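Local coordinates for Glyoxalase/bleomycin resistance protein/dioxygenase (Nocardioides sp., PDB 4MYM), which is of unproven function but, as a member of the glyoxalase/bleomycin resistance/dioxygenase superfamily, probably binds a small-molecule ligand or substrate, perhaps with a metal ion, between paired beta-alpha-beta-beta-beta modules, at residues A[46-49]-A[50-54]; A[74-78]-A[79-83]; A[152-156]-A[157-161]. All coordinates share one frame; numbering follows the deposited sequence.

Contact 1 of 3, residues A[46-49]-A[50-54]; sequences EFYT and TKLGY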
ATOM      1  N   GLU A  46     -17.019  -1.757  -6.602  1.00 25.69           N
ATOM      2  CA  GLU A  46     -17.374  -2.611  -7.742  1.00 27.44           C
ATOM      3  C   GLU A  46     -16.135  -3.193  -8.448  1.00 25.04           C
ATOM      4  O   GLU A  46     -16.090  -4.387  -8.767  1.00 25.24           O
ATOM      5  CB  GLU A  46     -18.238  -1.807  -8.725  1.00 30.71           C
ATOM      6  CG  GLU A  46     -18.658  -2.543  -9.993  1.00 34.76           C
ATOM      7  CD  GLU A  46     -19.611  -3.707  -9.741  1.00 40.67           C
ATOM      8  OE1 GLU A  46     -20.146  -3.847  -8.607  1.00 43.36           O
ATOM      9  OE2 GLU A  46     -19.828  -4.492 -10.697  1.00 46.10           O
ATOM     10  N   PHE A  47     -15.121  -2.358  -8.658  1.00 22.88           N
ATOM     11  CA  PHE A  47     -13.876  -2.789  -9.309  1.00 21.51           C
ATOM     12  C   PHE A  47     -13.147  -3.886  -8.520  1.00 21.09           C
ATOM     13  O   PHE A  47     -12.850  -4.955  -9.056  1.00 20.10           O
ATOM     14  CB  PHE A  47     -12.956  -1.572  -9.530  1.00 21.11           C
ATOM     15  CG  PHE A  47     -11.634  -1.903 -10.180  1.00 21.52           C
ATOM     16  CD1 PHE A  47     -10.551  -2.307  -9.422  1.00 21.10           C
ATOM     17  CD2 PHE A  47     -11.470  -1.790 -11.564  1.00 22.53           C
ATOM     18  CE1 PHE A  47      -9.334  -2.615 -10.011  1.00 21.81           C
ATOM     19  CE2 PHE A  47     -10.255  -2.093 -12.162  1.00 21.87           C
ATOM     20  CZ  PHE A  47      -9.181  -2.502 -11.383  1.00 22.53           C
ATOM     21  N   TYR A  48     -12.877  -3.648  -7.233  1.00 21.08           N
ATOM     22  CA  TYR A  48     -12.044  -4.594  -6.479  1.00 20.96           C
ATOM     23  C   TYR A  48     -12.742  -5.908  -6.201  1.00 21.71           C
ATOM     24  O   TYR A  48     -12.083  -6.953  -6.170  1.00 21.62           O
ATOM     25  CB  TYR A  48     -11.498  -3.972  -5.184  1.00 20.88           C
ATOM     26  CG  TYR A  48     -10.690  -2.739  -5.495  1.00 20.56           C
ATOM     27  CD1 TYR A  48      -9.386  -2.834  -5.998  1.00 21.31           C
ATOM     28  CD2 TYR A  48     -11.257  -1.476  -5.361  1.00 21.00           C
ATOM     29  CE1 TYR A  48      -8.662  -1.691  -6.324  1.00 20.76           C
ATOM     30  CE2 TYR A  48     -10.548  -0.335  -5.677  1.00 21.65           C
ATOM     31  CZ  TYR A  48      -9.267  -0.445  -6.159  1.00 20.67           C
ATOM     32  OH  TYR A  48      -8.606   0.710  -6.459  1.00 22.38           O
ATOM     33  N   THR A  49     -14.061  -5.850  -6.004  1.00 22.87           N
ATOM     34  CA  THR A  49     -14.866  -7.049  -5.782  1.00 24.22           C
ATOM     35  C   THR A  49     -15.036  -7.869  -7.065  1.00 24.55           C
ATOM     36  O   THR A  49     -14.644  -9.032  -7.115  1.00 23.72           O
ATOM     37  CB  THR A  49     -16.257  -6.715  -5.211  1.00 24.11           C
ATOM     38  OG1 THR A  49     -16.920  -5.763  -6.054  1.00 26.02           O
ATOM     39  CG2 THR A  49     -16.126  -6.133  -3.811  1.00 24.85           C
ATOM     40  N   THR A  50     -15.600  -7.266  -8.106  1.00 26.19           N
ATOM     41  CA  THR A  50     -15.945  -8.043  -9.313  1.00 27.17           C
ATOM     42  C   THR A  50     -14.740  -8.362 -10.203  1.00 26.95           C
ATOM     43  O   THR A  50     -14.685  -9.442 -10.791  1.00 28.20           O
ATOM     44  CB  THR A  50     -17.024  -7.349 -10.158  1.00 27.49           C
ATOM     45  OG1 THR A  50     -16.459  -6.200 -10.785  1.00 27.21           O
ATOM     46  CG2 THR A  50     -18.214  -6.946  -9.288  1.00 28.38           C
ATOM     47  N   LYS A  51     -13.774  -7.449 -10.295  1.00 26.33           N
ATOM     48  CA  LYS A  51     -12.615  -7.662 -11.174  1.00 26.19           C
ATOM     49  C   LYS A  51     -11.486  -8.402 -10.489  1.00 24.64           C
ATOM     50  O   LYS A  51     -10.860  -9.270 -11.101  1.00 23.59           O
ATOM     51  CB  LYS A  51     -12.066  -6.348 -11.719  1.00 28.41           C
ATOM     52  CG  LYS A  51     -13.093  -5.428 -12.346  1.00 31.24           C
ATOM     53  CD  LYS A  51     -13.669  -6.003 -13.611  1.00 34.02           C
ATOM     54  CE  LYS A  51     -14.537  -4.985 -14.344  1.00 36.27           C
ATOM     55  NZ  LYS A  51     -13.782  -3.752 -14.672  1.00 37.10           N
ATOM     56  N   LEU A  52     -11.195  -8.051  -9.233  1.00 22.41           N
ATOM     57  CA  LEU A  52     -10.062  -8.659  -8.532  1.00 21.79           C
ATOM     58  C   LEU A  52     -10.418  -9.667  -7.434  1.00 22.08           C
ATOM     59  O   LEU A  52      -9.516 -10.259  -6.856  1.00 23.24           O
ATOM     60  CB  LEU A  52      -9.148  -7.571  -7.950  1.00 21.64           C
ATOM     61  CG  LEU A  52      -8.586  -6.564  -8.944  1.00 21.81           C
ATOM     62  CD1 LEU A  52      -7.628  -5.622  -8.240  1.00 22.07           C
ATOM     63  CD2 LEU A  52      -7.894  -7.300 -10.095  1.00 22.25           C
ATOM     64  N   GLY A  53     -11.706  -9.847  -7.143  1.00 21.93           N
ATOM     65  CA  GLY A  53     -12.168 -10.906  -6.240  1.00 22.02           C
ATOM     66  C   GLY A  53     -12.060 -10.634  -4.754  1.00 21.69           C
ATOM     67  O   GLY A  53     -12.056 -11.574  -3.948  1.00 20.97           O
ATOM     68  N   TYR A  54     -11.974  -9.358  -4.376  1.00 20.80           N
ATOM     69  CA  TYR A  54     -11.958  -8.998  -2.964  1.00 19.97           C
ATOM     70  C   TYR A  54     -13.361  -9.144  -2.398  1.00 21.06           C
ATOM     71  O   TYR A  54     -14.357  -9.046  -3.133  1.00 22.46           O
ATOM     72  CB  TYR A  54     -11.400  -7.571  -2.763  1.00 18.85           C
ATOM     73  CG  TYR A  54      -9.887  -7.499  -2.838  1.00 17.55           C
ATOM     74  CD1 TYR A  54      -9.239  -7.251  -4.046  1.00 16.71           C
ATOM     75  CD2 TYR A  54      -9.097  -7.679  -1.703  1.00 16.82           C
ATOM     76  CE1 TYR A  54      -7.860  -7.197  -4.123  1.00 16.57           C
ATOM     77  CE2 TYR A  54      -7.724  -7.618  -1.779  1.00 16.86           C
ATOM     78  CZ  TYR A  54      -7.109  -7.378  -2.994  1.00 15.98           C
ATOM     79  OH  TYR A  54      -5.735  -7.323  -3.074  1.00 16.25           O
TER

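Contact 2 of 3, residues A[74-78]-A[79-83]; sequences ALWDA and QLIRE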
ATOM      1  N   ALA A  74      -8.294  -1.305   1.744  1.00 16.79           N
ATOM      2  CA  ALA A  74      -9.364  -0.410   2.162  1.00 16.73           C
ATOM      3  C   ALA A  74      -9.533   0.764   1.190  1.00 16.66           C
ATOM      4  O   ALA A  74      -8.635   1.081   0.401  1.00 15.69           O
ATOM      5  CB  ALA A  74      -9.088   0.102   3.573  1.00 16.95           C
ATOM      6  N   LEU A  75     -10.711   1.378   1.235  1.00 17.06           N
ATOM      7  CA  LEU A  75     -11.020   2.543   0.416  1.00 17.91           C
ATOM      8  C   LEU A  75     -11.673   3.599   1.284  1.00 17.96           C
ATOM      9  O   LEU A  75     -12.587   3.299   2.039  1.00 18.78           O
ATOM     10  CB  LEU A  75     -11.987   2.164  -0.704  1.00 19.10           C
ATOM     11  CG  LEU A  75     -11.691   0.880  -1.489  1.00 20.13           C
ATOM     12  CD1 LEU A  75     -12.924   0.460  -2.289  1.00 20.86           C
ATOM     13  CD2 LEU A  75     -10.490   1.075  -2.393  1.00 20.59           C
ATOM     14  N   TRP A  76     -11.256   4.841   1.120  1.00 18.84           N
ATOM     15  CA  TRP A  76     -11.764   5.928   1.948  1.00 19.57           C
ATOM     16  C   TRP A  76     -11.922   7.174   1.080  1.00 19.26           C
ATOM     17  O   TRP A  76     -10.975   7.610   0.425  1.00 19.21           O
ATOM     18  CB  TRP A  76     -10.786   6.190   3.095  1.00 19.58           C
ATOM     19  CG  TRP A  76     -11.346   6.932   4.284  1.00 20.56           C
ATOM     20  CD1 TRP A  76     -12.605   7.448   4.444  1.00 21.94           C
ATOM     21  CD2 TRP A  76     -10.633   7.246   5.474  1.00 21.34           C
ATOM     22  NE1 TRP A  76     -12.712   8.065   5.681  1.00 21.27           N
ATOM     23  CE2 TRP A  76     -11.511   7.957   6.324  1.00 21.62           C
ATOM     24  CE3 TRP A  76      -9.335   6.988   5.912  1.00 21.25           C
ATOM     25  CZ2 TRP A  76     -11.127   8.405   7.585  1.00 21.46           C
ATOM     26  CZ3 TRP A  76      -8.955   7.445   7.169  1.00 22.42           C
ATOM     27  CH2 TRP A  76      -9.855   8.143   7.985  1.00 21.61           C
ATOM     28  N   ASP A  77     -13.131   7.724   1.071  1.00 20.31           N
ATOM     29  CA  ASP A  77     -13.438   8.901   0.277  1.00 22.01           C
ATOM     30  C   ASP A  77     -12.580  10.090   0.683  1.00 21.87           C
ATOM     31  O   ASP A  77     -12.463  10.384   1.881  1.00 20.54           O
ATOM     32  CB  ASP A  77     -14.907   9.284   0.458  1.00 24.06           C
ATOM     33  CG  ASP A  77     -15.277  10.501  -0.359  1.00 26.31           C
ATOM     34  OD1 ASP A  77     -15.451  10.348  -1.587  1.00 27.27           O
ATOM     35  OD2 ASP A  77     -15.351  11.601   0.223  1.00 27.10           O
ATOM     36  N   ALA A  78     -12.009  10.777  -0.314  1.00 21.22           N
ATOM     37  CA  ALA A  78     -11.107  11.911  -0.090  1.00 22.61           C
ATOM     38  C   ALA A  78     -11.756  13.062   0.694  1.00 23.12           C
ATOM     39  O   ALA A  78     -11.121  13.657   1.566  1.00 22.20           O
ATOM     40  CB  ALA A  78     -10.576  12.440  -1.425  1.00 22.54           C
ATOM     41  N   GLN A  79     -12.996  13.392   0.354  1.00 24.40           N
ATOM     42  CA  GLN A  79     -13.707  14.483   1.039  1.00 26.43           C
ATOM     43  C   GLN A  79     -13.896  14.166   2.526  1.00 25.39           C
ATOM     44  O   GLN A  79     -13.625  15.016   3.384  1.00 24.20           O
ATOM     45  CB  GLN A  79     -15.058  14.757   0.372  1.00 30.27           C
ATOM     46  CG  GLN A  79     -15.767  16.007   0.880  1.00 34.21           C
ATOM     47  CD  GLN A  79     -16.949  16.429   0.002  1.00 38.03           C
ATOM     48  OE1 GLN A  79     -16.973  16.183  -1.210  1.00 42.60           O
ATOM     49  NE2 GLN A  79     -17.929  17.082   0.615  1.00 39.53           N
ATOM     50  N   LEU A  80     -14.329  12.942   2.822  1.00 24.11           N
ATOM     51  CA  LEU A  80     -14.468  12.495   4.218  1.00 25.49           C
ATOM     52  C   LEU A  80     -13.170  12.516   5.023  1.00 23.11           C
ATOM     53  O   LEU A  80     -13.174  12.903   6.204  1.00 21.99           O
ATOM     54  CB  LEU A  80     -15.105  11.103   4.312  1.00 28.37           C
ATOM     55  CG  LEU A  80     -16.597  11.051   4.672  1.00 31.66           C
ATOM     56  CD1 LEU A  80     -16.971   9.632   5.018  1.00 32.57           C
ATOM     57  CD2 LEU A  80     -16.969  11.956   5.841  1.00 31.84           C
ATOM     58  N   ILE A  81     -12.068  12.098   4.402  1.00 21.08           N
ATOM     59  CA  ILE A  81     -10.752  12.189   5.042  1.00 20.31           C
ATOM     60  C   ILE A  81     -10.465  13.640   5.433  1.00 21.17           C
ATOM     61  O   ILE A  81     -10.089  13.917   6.574  1.00 20.62           O
ATOM     62  CB  ILE A  81      -9.622  11.689   4.124  1.00 18.99           C
ATOM     63  CG1 ILE A  81      -9.759  10.174   3.883  1.00 18.90           C
ATOM     64  CG2 ILE A  81      -8.248  11.992   4.729  1.00 18.71           C
ATOM     65  CD1 ILE A  81      -8.896   9.669   2.743  1.00 18.98           C
ATOM     66  N   ARG A  82     -10.645  14.560   4.488  1.00 21.32           N
ATOM     67  CA  ARG A  82     -10.398  15.983   4.761  1.00 22.86           C
ATOM     68  C   ARG A  82     -11.267  16.459   5.923  1.00 23.37           C
ATOM     69  O   ARG A  82     -10.762  17.052   6.876  1.00 23.43           O
ATOM     70  CB  ARG A  82     -10.621  16.855   3.508  1.00 24.32           C
ATOM     71  CG  ARG A  82      -9.463  16.826   2.508  1.00 26.45           C
ATOM     72  CD  ARG A  82      -9.518  17.934   1.450  1.00 28.03           C
ATOM     73  NE  ARG A  82     -10.756  17.882   0.672  1.00 30.79           N
ATOM     74  CZ  ARG A  82     -11.032  16.991  -0.289  1.00 34.16           C
ATOM     75  NH1 ARG A  82     -10.156  16.038  -0.620  1.00 32.44           N
ATOM     76  NH2 ARG A  82     -12.212  17.041  -0.923  1.00 33.12           N
ATOM     77  N   GLU A  83     -12.554  16.148   5.858  1.00 24.37           N
ATOM     78  CA  GLU A  83     -13.516  16.655   6.829  1.00 26.93           C
ATOM     79  C   GLU A  83     -13.325  16.079   8.235  1.00 27.28           C
ATOM     80  O   GLU A  83     -13.553  16.776   9.221  1.00 27.20           O
ATOM     81  CB  GLU A  83     -14.932  16.377   6.341  1.00 29.43           C
ATOM     82  CG  GLU A  83     -15.296  17.171   5.091  1.00 31.86           C
ATOM     83  CD  GLU A  83     -16.671  16.837   4.547  1.00 35.71           C
ATOM     84  OE1 GLU A  83     -17.166  15.704   4.757  1.00 38.27           O
ATOM     85  OE2 GLU A  83     -17.258  17.716   3.882  1.00 40.56           O
TER

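Contact 3 of 3, residues A[152-156]-A[157-161]; sequences FAWLE and GGKPG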
ATOM      1  N   PHE A 152       4.005  -9.717 -10.863  1.00 16.76           N
ATOM      2  CA  PHE A 152       5.351  -9.998 -11.316  1.00 16.76           C
ATOM      3  C   PHE A 152       5.776 -11.383 -10.844  1.00 17.82           C
ATOM      4  O   PHE A 152       5.262 -11.887  -9.841  1.00 16.90           O
ATOM      5  CB  PHE A 152       6.366  -8.942 -10.863  1.00 17.60           C
ATOM      6  CG  PHE A 152       6.708  -8.982  -9.389  1.00 18.12           C
ATOM      7  CD1 PHE A 152       5.862  -8.405  -8.443  1.00 19.01           C
ATOM      8  CD2 PHE A 152       7.885  -9.563  -8.952  1.00 19.07           C
ATOM      9  CE1 PHE A 152       6.171  -8.444  -7.087  1.00 19.58           C
ATOM     10  CE2 PHE A 152       8.189  -9.606  -7.595  1.00 19.38           C
ATOM     11  CZ  PHE A 152       7.343  -9.036  -6.671  1.00 19.57           C
ATOM     12  N   ALA A 153       6.686 -11.982 -11.604  1.00 18.45           N
ATOM     13  CA  ALA A 153       7.346 -13.224 -11.209  1.00 19.10           C
ATOM     14  C   ALA A 153       8.793 -13.211 -11.698  1.00 20.53           C
ATOM     15  O   ALA A 153       9.096 -12.734 -12.801  1.00 19.01           O
ATOM     16  CB  ALA A 153       6.582 -14.418 -11.736  1.00 20.16           C
ATOM     17  N   TRP A 154       9.691 -13.707 -10.851  1.00 20.86           N
ATOM     18  CA  TRP A 154      11.114 -13.653 -11.123  1.00 22.73           C
ATOM     19  C   TRP A 154      11.480 -14.653 -12.218  1.00 24.06           C
ATOM     20  O   TRP A 154      10.979 -15.766 -12.229  1.00 22.57           O
ATOM     21  CB  TRP A 154      11.933 -13.971  -9.868  1.00 23.56           C
ATOM     22  CG  TRP A 154      11.784 -12.959  -8.787  1.00 25.06           C
ATOM     23  CD1 TRP A 154      11.333 -13.178  -7.529  1.00 25.74           C
ATOM     24  CD2 TRP A 154      12.076 -11.562  -8.876  1.00 25.38           C
ATOM     25  NE1 TRP A 154      11.320 -12.006  -6.825  1.00 26.99           N
ATOM     26  CE2 TRP A 154      11.767 -10.996  -7.631  1.00 26.34           C
ATOM     27  CE3 TRP A 154      12.552 -10.735  -9.895  1.00 26.26           C
ATOM     28  CZ2 TRP A 154      11.927  -9.634  -7.366  1.00 26.14           C
ATOM     29  CZ3 TRP A 154      12.709  -9.383  -9.636  1.00 26.03           C
ATOM     30  CH2 TRP A 154      12.399  -8.849  -8.376  1.00 26.16           C
ATOM     31  N   LEU A 155      12.337 -14.224 -13.128  1.00 25.43           N
ATOM     32  CA  LEU A 155      12.932 -15.112 -14.125  1.00 28.22           C
ATOM     33  C   LEU A 155      14.063 -15.884 -13.456  1.00 28.61           C
ATOM     34  O   LEU A 155      14.384 -15.636 -12.286  1.00 26.33           O
ATOM     35  CB  LEU A 155      13.464 -14.295 -15.303  1.00 29.24           C
ATOM     36  CG  LEU A 155      12.439 -13.430 -16.045  1.00 30.56           C
ATOM     37  CD1 LEU A 155      13.128 -12.591 -17.108  1.00 31.43           C
ATOM     38  CD2 LEU A 155      11.343 -14.284 -16.665  1.00 31.12           C
ATOM     39  N   GLU A 156      14.674 -16.818 -14.183  1.00 31.54           N
ATOM     40  CA  GLU A 156      15.800 -17.581 -13.629  1.00 32.50           C
ATOM     41  C   GLU A 156      16.841 -16.660 -13.004  1.00 31.61           C
ATOM     42  O   GLU A 156      17.237 -15.667 -13.605  1.00 31.41           O
ATOM     43  CB  GLU A 156      16.484 -18.452 -14.694  1.00 37.31           C
ATOM     44  CG  GLU A 156      17.758 -19.107 -14.158  1.00 41.65           C
ATOM     45  CD  GLU A 156      18.441 -20.059 -15.126  1.00 47.10           C
ATOM     46  OE1 GLU A 156      18.136 -20.025 -16.340  1.00 49.08           O
ATOM     47  OE2 GLU A 156      19.310 -20.832 -14.656  1.00 51.36           O
ATOM     48  N   GLY A 157      17.302 -17.020 -11.809  1.00 31.04           N
ATOM     49  CA  GLY A 157      18.282 -16.228 -11.069  1.00 30.61           C
ATOM     50  C   GLY A 157      17.664 -15.407  -9.951  1.00 29.58           C
ATOM     51  O   GLY A 157      18.360 -14.976  -9.033  1.00 30.41           O
ATOM     52  N   GLY A 158      16.356 -15.177 -10.023  1.00 29.05           N
ATOM     53  CA  GLY A 158      15.637 -14.542  -8.925  1.00 29.30           C
ATOM     54  C   GLY A 158      15.833 -13.033  -8.841  1.00 28.76           C
ATOM     55  O   GLY A 158      16.199 -12.382  -9.820  1.00 29.50           O
ATOM     56  N   LYS A 159      15.577 -12.488  -7.654  1.00 29.24           N
ATOM     57  CA  LYS A 159      15.594 -11.045  -7.424  1.00 28.94           C
ATOM     58  C   LYS A 159      16.999 -10.465  -7.472  1.00 28.09           C
ATOM     59  O   LYS A 159      17.858 -10.889  -6.701  1.00 28.12           O
ATOM     60  CB  LYS A 159      14.966 -10.739  -6.060  1.00 29.54           C
ATOM     61  CG  LYS A 159      14.880  -9.260  -5.720  1.00 29.34           C
ATOM     62  CD  LYS A 159      14.043  -9.031  -4.472  1.00 29.52           C
ATOM     63  CE  LYS A 159      13.939  -7.543  -4.196  1.00 30.34           C
ATOM     64  NZ  LYS A 159      12.992  -7.230  -3.099  1.00 30.65           N
ATOM     65  N   PRO A 160      17.233  -9.465  -8.351  1.00 27.09           N
ATOM     66  CA  PRO A 160      18.526  -8.805  -8.427  1.00 26.88           C
ATOM     67  C   PRO A 160      18.676  -7.672  -7.415  1.00 26.91           C
ATOM     68  O   PRO A 160      17.684  -7.229  -6.819  1.00 24.14           O
ATOM     69  CB  PRO A 160      18.515  -8.216  -9.836  1.00 27.62           C
ATOM     70  CG  PRO A 160      17.085  -7.823 -10.028  1.00 28.10           C
ATOM     71  CD  PRO A 160      16.257  -8.823  -9.255  1.00 27.33           C
ATOM     72  N   GLY A 161      19.912  -7.213  -7.233  1.00 25.89           N
ATOM     73  CA  GLY A 161      20.191  -6.012  -6.455  1.00 27.71           C
ATOM     74  C   GLY A 161      20.154  -6.155  -4.942  1.00 28.42           C
ATOM     75  O   GLY A 161      20.214  -5.153  -4.230  1.00 27.96           O
TER

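Contact 1 of 3, residues A[46-49]-A[50-54]
Lys-51 N donates to Phe-47 O in a regular i to i+4 bond of 2.9 Å, whereas the next one, Leu-52 N to Tyr-48 O, is weak at 3.4 Å, and the helix comes to its end. Tyr-48 O is instead gripped by Tyr-54 N at 3.0 Å with a nearly straight 167° N-H...O angle, and Gly-53 N donates weakly to Thr-49 O. Helix 41-51, the first helix after strand 33-38 in the N-terminal beta-alpha-beta-beta-beta module, thus finishes in a widened turn: Gly-53, with its positive phi, leaves the helix, and the i to i+6 bond of Tyr-54 closes the chain back on Tyr-48.

One side-chain bond reinforces the last turn. Thr-50 places its hydroxyl between its own backbone N and carbonyl carbon (chi1 71°), and from there OG1 donates to Glu-46 O at 2.7 Å. Thr-50 N reaches the same oxygen from the opposite face of the carbonyl plane, giving it two donors.

Apolar contacts line the inner side. Leu-52 CD1 meets both rings, 3.9 Å from Phe-47 CE1 and 4.0 Å from Tyr-48 CD1, while Lys-51 CG lies over a face of Phe-47. The Tyr-54 ring turns an edge to Tyr-48 O. Beyond them, Tyr-48 OH is hydrogen-bonded to Glu-147, and Trp-149 of strand 147-154 touches Tyr-48, Leu-52 and Tyr-54.

Contact 2 of 3, residues A[74-78]-A[79-83]
A strand-to-helix junction with an aspartate N-cap joins 74-77, the end of strand 72-77, to helix 78-85, and it exemplifies how a chain can change direction with no intervening loop. Asp-77 is the capping residue. A chi1 of -180° swings its carboxylate away from the backbone N and over the start of the helix, where OD2 accepts from Leu-80 N at 3.1 Å through its anti lone pair. Gln-79 N also lies close to that oxygen, at 3.0 Å from OD2. The amide dipoles of the first turn would probably favour a negative charge here. The backbone of Asp-77 contributes too: its O accepts from Ile-81 N in the first i to i+4 bond of the helix, and Arg-82 N follows with a bond to Ala-78 O.

The apolar half of the junction is a CH-pi contact. Ile-81 CG1 sits over one face of the Trp-76 indole, 3.6 Å from the centroid of the five-membered ring and 17° off its normal, with CG1 3.4 Å from CD2 of Trp-76. Leu-80 CB approaches the same ring obliquely, 4.1 Å from Trp-76 NE1. Further along, the Arg-82 guanidinium bends back so that Ala-78 O lies over one face, while its NH1 is hydrogen-bonded to Ala-89 O.

Trp-76 is also about 4 Å from a bound buffer molecule and meets Trp-134 of the second subunit edge-to-face. Within the chain, strand 72-77 pairs with strands 33-38 and 63-66, Leu-75 packs on helix 41-51, and Ala-78 rests on Val-37.

Contact 3 of 3, residues A[152-156]-A[157-161]
Both faces of the Trp-154 indole are occupied. Over one, Lys-159 CA stands almost exactly above the six-membered ring, 3.7 Å from its centroid and 4° off the normal, a CH-pi contact; the carbonyl carbon of Gly-158 lies above the same face, offset toward the rim. Against the opposite face comes Phe-152 CE2, 3.6 Å above the plane. The arrangement of Phe-152 is edge-on, since Trp-154 CE2 lies in the plane of its ring. Pro-160 CD approaches Trp-154 CZ3 obliquely at 3.6 Å.

Lys-159 runs on along the indole rather than away at once. Its CG, anti to the backbone N (chi1 -178°), comes 3.4 Å from Trp-154 CZ2, and the chain beyond stays extended, which carries NZ to a salt bridge with Asp-65 of the second subunit.

What folds 157-161 back on the tryptophan is a type II beta turn from Leu-155 to Gly-158, at the end of strand 147-154, which lies in the C-terminal four-stranded sheet. Gly-158 N donates to Leu-155 O at 3.0 Å. Gly-157 occupies the third turn position with phi 102°, a conformation that favours glycine; Gly-158 also has positive phi.

The segment after the turn reaches across to the partner chain: Pro-160 packs on Met-60 of the second subunit, and Gly-161 makes backbone hydrogen bonds with that chain. A bound buffer molecule lies about 4 Å from Trp-154.

From the N terminus the three contacts follow in series, each local and none enclosing or crossing another. Contact 1 ends helix 41-51 before strand 56-60; contact 2 turns the chain from strand 72-77 directly into helix 78-85; contact 3 reverses it after strand 147-154. Contacts 1 and 2 meet where Tyr-48 CE2 packs 3.6 Å from Leu-75 CD2, joining the helix to its own sheet. Contact 3 stays apart, its centre about 37 Å from that of contact 2, on opposite sides of the chain's centre. It belongs to the other sheet, yet strand 147-154 also runs past contact 1. All three touch the second subunit.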